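Local coordinates for ferric-siderophore receptor protein (Streptomyces coelicolor, PDB 6ENK), which probably captures iron-loaded hydroxamate siderophores such as ferrioxamine B outside the membrane and passes them on to an uptake transporter, at residues V262-D267 / I294-E299; A187-A192 / E316-A321; A46-F51 / V63-V68; F59-E64 / K173-A178. All blocks are in the same frame, centred on the assembly; numbering follows the deposited sequence.

Contact 1. Residues V262-D267 / I294-E299; sequences VIIMDD and IARSPE. With BJ5 (desferrioxamine B), chain E.
Ile264 and Ile294 lie side by side on one face of a parallel strand pair and point the same way, Ile264 CG2 3.5 Å from Ile294 CG1. Farther along that face Arg296 runs obliquely past Ile264, with Arg296 CB 3.8 Å from Ile264 CG1. Extended, with CG anti to the backbone N (chi1 178°), it carries its guanidinium to desferrioxamine B, where Arg296 NH1 stands 3.6 Å from C25 of the ligand. Pro298 CB sits over the centre of one guanidinium face, and Asp221 forms a salt bridge to NH2. Asp266 crosses Pro298 at about a right angle, Asp266 OD1 3.2 Å from Pro298 CG, while Asp266 OD2 is held by Ser205 and Arg268. The C-terminal ends of the strands and the residues after them thus wall part of the siderophore site. In the backbone ladder, Arg296 N donates to Met265 O at 2.8 Å, almost straight (174°). Ser297 OG donates to Asp267 OD2 at 2.6 Å from the syn side, 34° out of the carboxylate plane; OD1 accepts from a water that Glu299 N also binds. An alanine in place of Asp267 is likely to leave Ser297 OG without its acceptor and the loop that carries Pro298 to the ligand freer to shift. Strand 262-266 lies between strands 201-206 and 293-296; helix 304-320 covers Ile264 and Ile294 through Leu314 and Ala317.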
# COMPACT_ATOMS: atom_id res chain seq x y z
N VAL A 262 -10.92 -13.01 -11.98
CA VAL A 262 -9.66 -12.90 -11.26
C VAL A 262 -10.00 -12.24 -9.91
O VAL A 262 -10.76 -11.27 -9.87
CB VAL A 262 -8.63 -12.03 -12.01
CG1 VAL A 262 -7.38 -11.80 -11.14
CG2 VAL A 262 -8.26 -12.66 -13.36
N ILE A 263 -9.44 -12.78 -8.84
CA ILE A 263 -9.58 -12.20 -7.49
C ILE A 263 -8.20 -11.74 -7.02
O ILE A 263 -7.23 -12.52 -7.06
CB ILE A 263 -10.18 -13.18 -6.48
CG1 ILE A 263 -11.61 -13.58 -6.93
CG2 ILE A 263 -10.27 -12.53 -5.10
CD1 ILE A 263 -12.21 -14.74 -6.19
N ILE A 264 -8.11 -10.47 -6.64
CA ILE A 264 -6.87 -9.92 -6.09
C ILE A 264 -7.12 -9.73 -4.58
O ILE A 264 -8.08 -9.08 -4.16
CB ILE A 264 -6.36 -8.65 -6.85
CG1 ILE A 264 -7.30 -7.43 -6.71
CG2 ILE A 264 -6.13 -8.96 -8.32
CD1 ILE A 264 -6.74 -6.21 -7.43
N MET A 265 -6.31 -10.42 -3.79
CA MET A 265 -6.52 -10.54 -2.34
C MET A 265 -5.46 -9.75 -1.57
O MET A 265 -4.26 -9.94 -1.78
CB MET A 265 -6.50 -12.02 -1.90
CG MET A 265 -7.74 -12.82 -2.34
SD MET A 265 -9.29 -12.13 -1.71
CE MET A 265 -9.17 -12.60 0.02
N ASP A 266 -5.93 -8.87 -0.70
CA ASP A 266 -5.14 -8.16 0.28
C ASP A 266 -4.03 -9.06 0.89
O ASP A 266 -4.30 -10.15 1.40
CB ASP A 266 -6.10 -7.66 1.36
CG ASP A 266 -5.51 -6.67 2.33
OD1 ASP A 266 -4.29 -6.36 2.37
OD2 ASP A 266 -6.35 -6.14 3.09
N ASP A 267 -2.80 -8.55 0.83
CA ASP A 267 -1.59 -9.25 1.26
C ASP A 267 -1.07 -8.86 2.65
O ASP A 267 -0.03 -9.36 3.08
CB ASP A 267 -0.49 -9.06 0.19
CG ASP A 267 -0.02 -7.59 0.02
OD1 ASP A 267 -0.57 -6.67 0.67
OD2 ASP A 267 0.91 -7.36 -0.77
N ILE A 294 -4.57 -13.90 -7.19
CA ILE A 294 -3.24 -13.32 -6.95
C ILE A 294 -3.32 -12.33 -5.78
O ILE A 294 -4.38 -12.11 -5.23
CB ILE A 294 -2.70 -12.61 -8.21
CG1 ILE A 294 -3.55 -11.37 -8.57
CG2 ILE A 294 -2.62 -13.59 -9.39
CD1 ILE A 294 -2.90 -10.44 -9.57
N ALA A 295 -2.17 -11.74 -5.44
CA ALA A 295 -2.07 -10.74 -4.41
C ALA A 295 -2.53 -9.35 -4.91
O ALA A 295 -2.31 -8.98 -6.07
CB ALA A 295 -0.64 -10.68 -3.88
N ARG A 296 -3.18 -8.59 -4.03
CA ARG A 296 -3.28 -7.15 -4.12
C ARG A 296 -2.50 -6.57 -2.97
O ARG A 296 -2.60 -7.09 -1.85
CB ARG A 296 -4.72 -6.70 -3.95
CG ARG A 296 -4.86 -5.18 -3.99
CD ARG A 296 -6.25 -4.71 -3.63
NE ARG A 296 -6.19 -3.27 -3.48
CZ ARG A 296 -7.03 -2.50 -2.79
NH1 ARG A 296 -8.07 -3.02 -2.13
NH2 ARG A 296 -6.80 -1.19 -2.72
N SER A 297 -1.76 -5.48 -3.21
CA SER A 297 -1.17 -4.71 -2.11
C SER A 297 -1.97 -3.42 -1.91
O SER A 297 -1.70 -2.44 -2.60
CB SER A 297 0.28 -4.36 -2.42
OG SER A 297 1.08 -5.50 -2.58
N PRO A 298 -2.97 -3.42 -0.99
CA PRO A 298 -3.75 -2.18 -0.77
C PRO A 298 -2.96 -0.99 -0.21
O PRO A 298 -3.45 0.14 -0.27
CB PRO A 298 -4.87 -2.61 0.20
CG PRO A 298 -4.89 -4.08 0.17
CD PRO A 298 -3.49 -4.51 -0.14
N GLU A 299 -1.78 -1.25 0.35
CA GLU A 299 -0.81 -0.22 0.75
C GLU A 299 0.48 -0.40 -0.07
O GLU A 299 1.47 -0.95 0.43
CB GLU A 299 -0.49 -0.35 2.22
CG GLU A 299 -1.68 -0.12 3.12
CD GLU A 299 -1.30 -0.10 4.59
OE1 GLU A 299 -0.33 0.58 4.93
OE2 GLU A 299 -1.99 -0.75 5.41
FE BJ5 E . -8.28 -1.24 6.75
O11 BJ5 E . -6.92 -2.18 7.83
O12 BJ5 E . -8.07 0.29 8.01
O21 BJ5 E . -9.60 -0.23 5.68
O22 BJ5 E . -6.93 -0.39 5.58
O31 BJ5 E . -8.50 -2.81 5.54
O32 BJ5 E . -9.68 -2.12 7.87
N11 BJ5 E . -6.45 -1.23 8.61
C11 BJ5 E . -7.18 -0.04 8.90
C12 BJ5 E . -6.94 0.90 10.03
C13 BJ5 E . -8.21 1.63 10.47
C14 BJ5 E . -8.41 2.96 9.76
O13 BJ5 E . -8.08 4.02 10.29
N12 BJ5 E . -9.01 2.92 8.58
C15 BJ5 E . -9.61 4.09 7.94
C16 BJ5 E . -8.90 4.51 6.68
C18 BJ5 E . -9.97 2.77 5.12
C17 BJ5 E . -8.70 3.42 5.64
C19 BJ5 E . -9.71 1.59 4.21
N21 BJ5 E . -8.93 0.53 4.87
C21 BJ5 E . -7.52 0.34 4.66
C22 BJ5 E . -6.65 1.00 3.64
C23 BJ5 E . -6.09 0.02 2.60
C24 BJ5 E . -7.17 -0.62 1.77
O23 BJ5 E . -7.62 -0.09 0.77
N22 BJ5 E . -7.59 -1.82 2.16
C25 BJ5 E . -8.45 -2.70 1.39
C26 BJ5 E . -9.10 -3.75 2.25
C27 BJ5 E . -10.25 -3.22 3.10
C28 BJ5 E . -10.83 -4.22 4.09
C29 BJ5 E . -9.86 -4.65 5.19
N31 BJ5 E . -9.46 -3.53 6.04
C31 BJ5 E . -10.14 -3.19 7.24
C32 BJ5 E . -11.34 -3.93 7.78
C39 BJ5 E . -5.15 -1.49 9.21
C40 BJ5 E . -5.18 -2.65 10.17
C41 BJ5 E . -6.43 -2.70 11.05
C42 BJ5 E . -6.18 -2.93 12.54
C43 BJ5 E . -6.41 -4.36 12.99
N44 BJ5 E . -6.08 -5.36 11.98
O HOH W 1 -0.23 -3.84 0.88

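Contact 2. Residues A187-A192 / E316-A321; sequences ARLRAA and EAIENA. With NA (sodium ion), chain B.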
# COMPACT_ATOMS: atom_id res chain seq x y z
N ALA A 187 2.04 0.21 -19.37
CA ALA A 187 1.64 -0.04 -20.75
C ALA A 187 1.19 -1.49 -20.94
O ALA A 187 0.24 -1.74 -21.64
CB ALA A 187 2.77 0.29 -21.72
N ARG A 188 1.88 -2.43 -20.29
CA ARG A 188 1.50 -3.84 -20.37
C ARG A 188 0.11 -4.07 -19.80
O ARG A 188 -0.71 -4.73 -20.42
CB ARG A 188 2.53 -4.73 -19.66
CG ARG A 188 2.17 -6.20 -19.70
CD ARG A 188 3.09 -6.98 -18.80
NE ARG A 188 2.77 -8.40 -18.75
CZ ARG A 188 3.43 -9.29 -18.02
NH1 ARG A 188 4.47 -8.93 -17.26
NH2 ARG A 188 3.07 -10.56 -18.06
N LEU A 189 -0.18 -3.48 -18.64
CA LEU A 189 -1.50 -3.61 -18.05
C LEU A 189 -2.61 -2.97 -18.89
O LEU A 189 -3.68 -3.55 -19.05
CB LEU A 189 -1.53 -3.02 -16.62
CG LEU A 189 -2.86 -3.20 -15.89
CD1 LEU A 189 -3.31 -4.65 -15.94
CD2 LEU A 189 -2.77 -2.73 -14.44
N ARG A 190 -2.35 -1.79 -19.43
CA ARG A 190 -3.30 -1.14 -20.36
C ARG A 190 -3.63 -2.07 -21.55
O ARG A 190 -4.79 -2.23 -21.92
CB ARG A 190 -2.72 0.19 -20.88
CG ARG A 190 -3.66 1.08 -21.68
CD ARG A 190 -2.95 2.32 -22.26
NE ARG A 190 -2.78 3.43 -21.29
CZ ARG A 190 -1.63 3.87 -20.75
NH1 ARG A 190 -0.45 3.30 -21.03
NH2 ARG A 190 -1.64 4.91 -19.90
N ALA A 191 -2.60 -2.71 -22.10
CA ALA A 191 -2.77 -3.62 -23.25
C ALA A 191 -3.56 -4.87 -22.87
O ALA A 191 -4.45 -5.29 -23.59
CB ALA A 191 -1.42 -3.99 -23.86
N ALA A 192 -3.24 -5.45 -21.71
CA ALA A 192 -3.96 -6.61 -21.21
C ALA A 192 -5.46 -6.34 -21.00
O ALA A 192 -6.31 -7.14 -21.42
CB ALA A 192 -3.33 -7.08 -19.90
N GLU A 316 -0.40 -10.00 -15.90
CA GLU A 316 -0.24 -11.44 -16.15
C GLU A 316 -1.51 -12.24 -15.81
O GLU A 316 -1.92 -13.14 -16.59
CB GLU A 316 0.98 -11.97 -15.42
CG GLU A 316 1.14 -13.48 -15.45
CD GLU A 316 2.30 -13.92 -14.61
OE1 GLU A 316 2.37 -13.56 -13.40
OE2 GLU A 316 3.16 -14.60 -15.17
N ALA A 317 -2.13 -11.93 -14.66
CA ALA A 317 -3.42 -12.56 -14.31
C ALA A 317 -4.50 -12.35 -15.39
O ALA A 317 -5.17 -13.32 -15.81
CB ALA A 317 -3.91 -12.06 -12.95
N ILE A 318 -4.64 -11.12 -15.86
CA ILE A 318 -5.63 -10.80 -16.91
C ILE A 318 -5.28 -11.50 -18.24
O ILE A 318 -6.14 -12.16 -18.85
CB ILE A 318 -5.79 -9.29 -17.10
CG1 ILE A 318 -6.42 -8.71 -15.82
CG2 ILE A 318 -6.65 -8.95 -18.33
CD1 ILE A 318 -6.51 -7.20 -15.74
N GLU A 319 -4.03 -11.38 -18.64
CA GLU A 319 -3.54 -11.99 -19.90
C GLU A 319 -3.95 -13.44 -20.02
O GLU A 319 -4.42 -13.85 -21.08
CB GLU A 319 -2.01 -11.91 -20.01
CG GLU A 319 -1.48 -10.54 -20.45
CD GLU A 319 -0.06 -10.27 -20.00
OE1 GLU A 319 0.68 -11.22 -19.67
OE2 GLU A 319 0.34 -9.08 -19.97
N ASN A 320 -3.77 -14.19 -18.92
CA ASN A 320 -3.97 -15.65 -18.87
C ASN A 320 -5.24 -16.16 -18.20
O ASN A 320 -5.47 -17.36 -18.19
CB ASN A 320 -2.73 -16.25 -18.20
CG ASN A 320 -1.47 -15.87 -18.94
OD1 ASN A 320 -1.50 -15.81 -20.17
ND2 ASN A 320 -0.41 -15.53 -18.23
N ALA A 321 -6.10 -15.27 -17.70
CA ALA A 321 -7.37 -15.68 -17.09
C ALA A 321 -8.37 -16.22 -18.12
O ALA A 321 -8.48 -15.68 -19.24
CB ALA A 321 -8.02 -14.53 -16.34
NA NA B . -2.94 -15.40 -22.67
O HOH W 2 -0.44 -7.31 -21.93
O HOH W 3 4.75 -12.31 -16.64
O HOH W 4 -0.17 -15.08 -21.90
O HOH W 5 -4.20 -17.06 -22.17
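Arg188 grips Glu319 side-on with two nitrogens, one to each carboxylate oxygen, across helices 173-195 and 304-320, which run in similar directions (27° apart, axes 9.2 Å at closest approach). NE donates to the syn lone pair of Glu319 OE2, with Arg188 NE 2.8 Å from that oxygen, and Arg188 NH2 reaches Glu319 OE1 at 3.0 Å. The two planes are 21° apart, nearly coplanar, and both oxygens lie close to the guanidinium plane, at its edge, while the backbone N of Glu316 lies over one face. An extended chain, CG anti to the backbone N (chi1 179°), reaches across to the partner helix. The tight side is apolar: Ala192 CB meets Ile318 CG2 at 4.1 Å, and Leu189 CD1 meets Ile318 CD1 at 4.1 Å; Ile318 CG2 also rests on the backbone carbonyl of Ala192. The outer side is wetter. One water donates to both Arg188 O and Glu319 OE2; another accepts from Arg188 NH2. At the end of helix 304-320 a sodium ion binds Glu319 O at 2.7 Å and Asn320 OD1. With a methionine at Arg188, Glu319 would probably lose its charged mate, and Asp312, which pairs with NH1, would lose it too. Two bonds hold the carboxylate nearly flat against the guanidinium edge, which probably favours its ionised form, beside an apolar inner side.

Contact 3. Residues A46-F51 / V63-V68; sequences ANIVAF and VEVKGV
Ile48 O is gripped by two successive backbone donors, Lys66 N at 2.7 Å and Gly67 N at 3.3 Å from this Ile48 oxygen, both in the carbonyl plane. The parallel pairing then continues through Ala50 N, 2.9 Å from Gly67 O. Val65 crowds the same carbonyl: its CG1, anti to the backbone N (chi1 171°), comes within 3.0 Å of Ile48 O and also touches the methyl of Ala50, while Val65 CG2 lies 3.8 Å from Ile48 CG2, the two side chains crossing at about a right angle. Ahead of the paired residues Lys66, bent at chi2 and chi4, curls back so that NZ donates to Asn47 OD1 at 3.0 Å and weakly to Ala46 O; Asn47 ND2 binds Ala110 O. A water joins Ile48 N and Glu64 O where the strands have not yet met. These are the two strands of a beta-alpha-beta unit, strand 48-51, helix 52-59 and strand 67-69. In the five-stranded parallel sheet, strand 48-51 lies between 67-69 and 113-118; Ala55 of helix 52-59 packs on Ala50 and Val68, and Val49 touches Leu94 of strand 92-95.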
# COMPACT_ATOMS: atom_id res chain seq x y z
N ALA A 46 18.89 13.32 9.97
CA ALA A 46 19.63 12.07 10.04
C ALA A 46 18.81 11.01 10.76
O ALA A 46 18.96 9.84 10.46
CB ALA A 46 20.96 12.27 10.75
N ASN A 47 17.95 11.42 11.70
CA ASN A 47 17.18 10.49 12.53
C ASN A 47 15.73 10.49 12.07
O ASN A 47 14.86 11.06 12.70
CB ASN A 47 17.28 10.85 14.01
CG ASN A 47 18.71 10.83 14.52
OD1 ASN A 47 19.59 10.24 13.90
ND2 ASN A 47 18.92 11.41 15.69
N ILE A 48 15.51 9.83 10.94
CA ILE A 48 14.19 9.68 10.36
C ILE A 48 13.50 8.45 10.97
O ILE A 48 14.11 7.37 11.07
CB ILE A 48 14.28 9.50 8.83
CG1 ILE A 48 14.99 10.71 8.18
CG2 ILE A 48 12.89 9.30 8.23
CD1 ILE A 48 15.32 10.52 6.70
N VAL A 49 12.24 8.61 11.36
CA VAL A 49 11.38 7.51 11.78
C VAL A 49 10.22 7.46 10.80
O VAL A 49 9.65 8.51 10.49
CB VAL A 49 10.91 7.68 13.24
CG1 VAL A 49 9.82 6.67 13.59
CG2 VAL A 49 12.10 7.55 14.17
N ALA A 50 9.89 6.27 10.30
CA ALA A 50 8.86 6.17 9.27
C ALA A 50 7.97 4.95 9.42
O ALA A 50 8.42 3.89 9.88
CB ALA A 50 9.48 6.17 7.90
N PHE A 51 6.74 5.08 8.96
CA PHE A 51 5.90 3.91 8.75
C PHE A 51 6.68 2.93 7.90
O PHE A 51 7.38 3.35 6.94
CB PHE A 51 4.62 4.29 8.02
CG PHE A 51 3.71 3.14 7.75
CD1 PHE A 51 3.15 2.43 8.81
CD2 PHE A 51 3.41 2.74 6.44
CE1 PHE A 51 2.31 1.35 8.58
CE2 PHE A 51 2.58 1.65 6.21
CZ PHE A 51 2.04 0.95 7.28
N VAL A 63 17.67 6.38 0.71
CA VAL A 63 17.49 7.11 1.98
C VAL A 63 17.26 6.11 3.13
O VAL A 63 16.26 5.36 3.12
CB VAL A 63 16.31 8.09 1.89
CG1 VAL A 63 16.10 8.84 3.21
CG2 VAL A 63 16.54 9.07 0.75
N GLU A 64 18.16 6.13 4.10
CA GLU A 64 18.10 5.28 5.29
C GLU A 64 17.23 5.95 6.35
O GLU A 64 17.21 7.19 6.49
CB GLU A 64 19.52 5.04 5.85
CG GLU A 64 19.63 4.01 6.98
CD GLU A 64 20.77 4.27 7.98
OE1 GLU A 64 21.16 5.44 8.24
OE2 GLU A 64 21.26 3.28 8.55
N VAL A 65 16.50 5.11 7.08
CA VAL A 65 15.67 5.53 8.18
C VAL A 65 16.24 4.86 9.44
O VAL A 65 16.86 3.79 9.36
CB VAL A 65 14.20 5.14 7.86
CG1 VAL A 65 13.28 5.33 9.02
CG2 VAL A 65 13.68 5.96 6.69
N LYS A 66 16.06 5.49 10.60
CA LYS A 66 16.58 4.95 11.86
C LYS A 66 15.58 4.05 12.56
O LYS A 66 15.96 3.03 13.15
CB LYS A 66 17.03 6.06 12.82
CG LYS A 66 18.24 6.87 12.34
CD LYS A 66 19.51 6.05 12.08
CE LYS A 66 20.63 6.90 11.51
NZ LYS A 66 20.98 8.05 12.40
N GLY A 67 14.30 4.42 12.51
CA GLY A 67 13.25 3.63 13.14
C GLY A 67 12.06 3.45 12.23
O GLY A 67 11.77 4.31 11.35
N VAL A 68 11.37 2.34 12.44
CA VAL A 68 10.14 2.05 11.70
C VAL A 68 9.03 1.64 12.64
O VAL A 68 9.29 1.17 13.76
CB VAL A 68 10.34 0.98 10.60
CG1 VAL A 68 11.38 1.45 9.60
CG2 VAL A 68 10.74 -0.37 11.20
O HOH W 6 17.39 8.25 9.28

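Contact 4. Residues F59-E64 / K173-A178; sequences FDYGVE and KKVTDA
The Schellman turn that ends helix 52-59 sets Tyr61 and Asp60 against Val175 and Lys174 of helix 173-195. Tyr61 presents a ring edge to the valine: CE1 and CD1 of Tyr61 are each 4.0 Å from Val175 CG1, which lies near the plane of the ring, and CD1 also meets the other methyl, CG2. The two side chains cross at about a right angle. With Tyr61 CG beside the backbone N (chi1 -60°), this edge faces Val175, and the ring runs on until its hydroxyl hydrogen-bonds Tyr304 N; Ala163 and Met170 also touch this tyrosine, and Trp160 touches Val175. The turn is type I from Phe59 to Gly62, closed by Gly62 N to Phe59 O at 3.0 Å; Val63 N to Leu58 O completes the Schellman motif. Gly62, at phi 87°, is the C-prime residue of that motif: at these backbone angles a side chain would jam against the preceding carbonyl oxygen. Beside the apolar contact the link is polar but indirect. Lys174 stretches in an extended chain until NZ is 3.8 Å from Asp60 O and 4.7 Å from Asp60 OD1, and one water joins them, accepting from Lys174 NZ at 2.9 Å and donating to Asp60 OD1 at 2.7 Å. The second carboxylate oxygen, Asp60 OD2, is engaged by Ser303 OG and by a salt bridge to Lys306.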
# COMPACT_ATOMS: atom_id res chain seq x y z
N PHE A 59 14.04 3.60 1.03
CA PHE A 59 15.19 2.70 0.89
C PHE A 59 15.57 2.50 -0.58
O PHE A 59 16.76 2.47 -0.90
CB PHE A 59 14.92 1.35 1.57
CG PHE A 59 16.10 0.38 1.52
CD1 PHE A 59 17.14 0.47 2.46
CD2 PHE A 59 16.19 -0.59 0.53
CE1 PHE A 59 18.24 -0.40 2.40
CE2 PHE A 59 17.28 -1.46 0.47
CZ PHE A 59 18.29 -1.38 1.42
N ASP A 60 14.56 2.38 -1.44
CA ASP A 60 14.78 2.19 -2.90
C ASP A 60 15.35 3.42 -3.60
O ASP A 60 15.82 3.32 -4.73
CB ASP A 60 13.48 1.78 -3.60
CG ASP A 60 13.02 0.41 -3.22
OD1 ASP A 60 13.79 -0.37 -2.59
OD2 ASP A 60 11.86 0.10 -3.56
N TYR A 61 15.29 4.59 -2.94
CA TYR A 61 15.96 5.80 -3.41
C TYR A 61 17.26 6.09 -2.65
O TYR A 61 17.88 7.13 -2.88
CB TYR A 61 14.99 6.99 -3.34
CG TYR A 61 13.76 6.78 -4.18
CD1 TYR A 61 13.87 6.64 -5.56
CD2 TYR A 61 12.49 6.72 -3.61
CE1 TYR A 61 12.75 6.42 -6.35
CE2 TYR A 61 11.36 6.54 -4.40
CZ TYR A 61 11.50 6.38 -5.78
OH TYR A 61 10.40 6.20 -6.60
N GLY A 62 17.69 5.18 -1.79
CA GLY A 62 18.96 5.33 -1.08
C GLY A 62 18.88 6.12 0.20
O GLY A 62 19.93 6.49 0.74
N VAL A 63 17.67 6.38 0.71
CA VAL A 63 17.49 7.11 1.98
C VAL A 63 17.26 6.11 3.13
O VAL A 63 16.26 5.36 3.12
CB VAL A 63 16.31 8.09 1.89
CG1 VAL A 63 16.10 8.84 3.21
CG2 VAL A 63 16.54 9.07 0.75
N GLU A 64 18.16 6.13 4.10
CA GLU A 64 18.10 5.28 5.29
C GLU A 64 17.23 5.95 6.35
O GLU A 64 17.21 7.19 6.49
CB GLU A 64 19.52 5.04 5.85
CG GLU A 64 19.63 4.01 6.98
CD GLU A 64 20.77 4.27 7.98
OE1 GLU A 64 21.16 5.44 8.24
OE2 GLU A 64 21.26 3.28 8.55
N LYS A 173 21.36 5.25 -11.84
CA LYS A 173 20.91 4.27 -12.83
C LYS A 173 19.77 3.40 -12.28
O LYS A 173 18.78 3.18 -12.94
CB LYS A 173 22.10 3.38 -13.24
CG LYS A 173 21.83 2.44 -14.39
CD LYS A 173 22.84 1.30 -14.45
CE LYS A 173 22.27 0.09 -15.20
NZ LYS A 173 21.77 0.45 -16.55
N LYS A 174 19.94 2.90 -11.06
CA LYS A 174 18.91 2.11 -10.36
C LYS A 174 17.53 2.82 -10.30
O LYS A 174 16.49 2.18 -10.44
CB LYS A 174 19.37 1.79 -8.94
CG LYS A 174 18.42 0.92 -8.12
CD LYS A 174 18.85 0.82 -6.67
CE LYS A 174 17.78 0.15 -5.82
NZ LYS A 174 18.13 0.28 -4.39
N VAL A 175 17.54 4.13 -10.10
CA VAL A 175 16.32 4.92 -9.97
C VAL A 175 15.67 5.14 -11.34
O VAL A 175 14.48 4.84 -11.54
CB VAL A 175 16.60 6.26 -9.25
CG1 VAL A 175 15.38 7.17 -9.25
CG2 VAL A 175 17.12 5.98 -7.84
N THR A 176 16.45 5.63 -12.29
CA THR A 176 15.90 5.84 -13.63
C THR A 176 15.47 4.53 -14.32
O THR A 176 14.52 4.53 -15.09
CB THR A 176 16.88 6.61 -14.54
OG1 THR A 176 18.10 5.90 -14.64
CG2 THR A 176 17.12 7.99 -13.98
N ASP A 177 16.16 3.42 -14.03
CA ASP A 177 15.76 2.11 -14.58
C ASP A 177 14.40 1.71 -14.01
O ASP A 177 13.55 1.17 -14.72
CB ASP A 177 16.77 1.03 -14.26
CG ASP A 177 17.98 1.03 -15.19
OD1 ASP A 177 18.01 1.74 -16.22
OD2 ASP A 177 18.91 0.28 -14.87
N ALA A 178 14.22 1.94 -12.71
CA ALA A 178 12.99 1.57 -12.03
C ALA A 178 11.81 2.35 -12.58
O ALA A 178 10.74 1.78 -12.80
CB ALA A 178 13.11 1.81 -10.52
O HOH W 7 16.05 -1.59 -3.50

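Contact 1 reaches the siderophore directly, and its packing carries on into contact 2 through Val262 CG2, 3.5 Å from Ala321 CB; their centres are 15 Å apart. Contact 3 belongs to the other five-stranded sheet, its centre 27 Å from that of contact 1 and on the opposite side of the chain's centre, yet Phe51 CE2 lies 3.4 Å from Glu299 OE1. Two sheets bracketing the ligand match the two-lobed architecture of this binding-protein family. Contacts 2 and 4, centres 26 Å apart, both use helix 173-195, consistent with that long helix linking the lobes, as in relatives. Contacts 3 and 4 share Val63 and Glu64, which lead from the Schellman turn into the sheet.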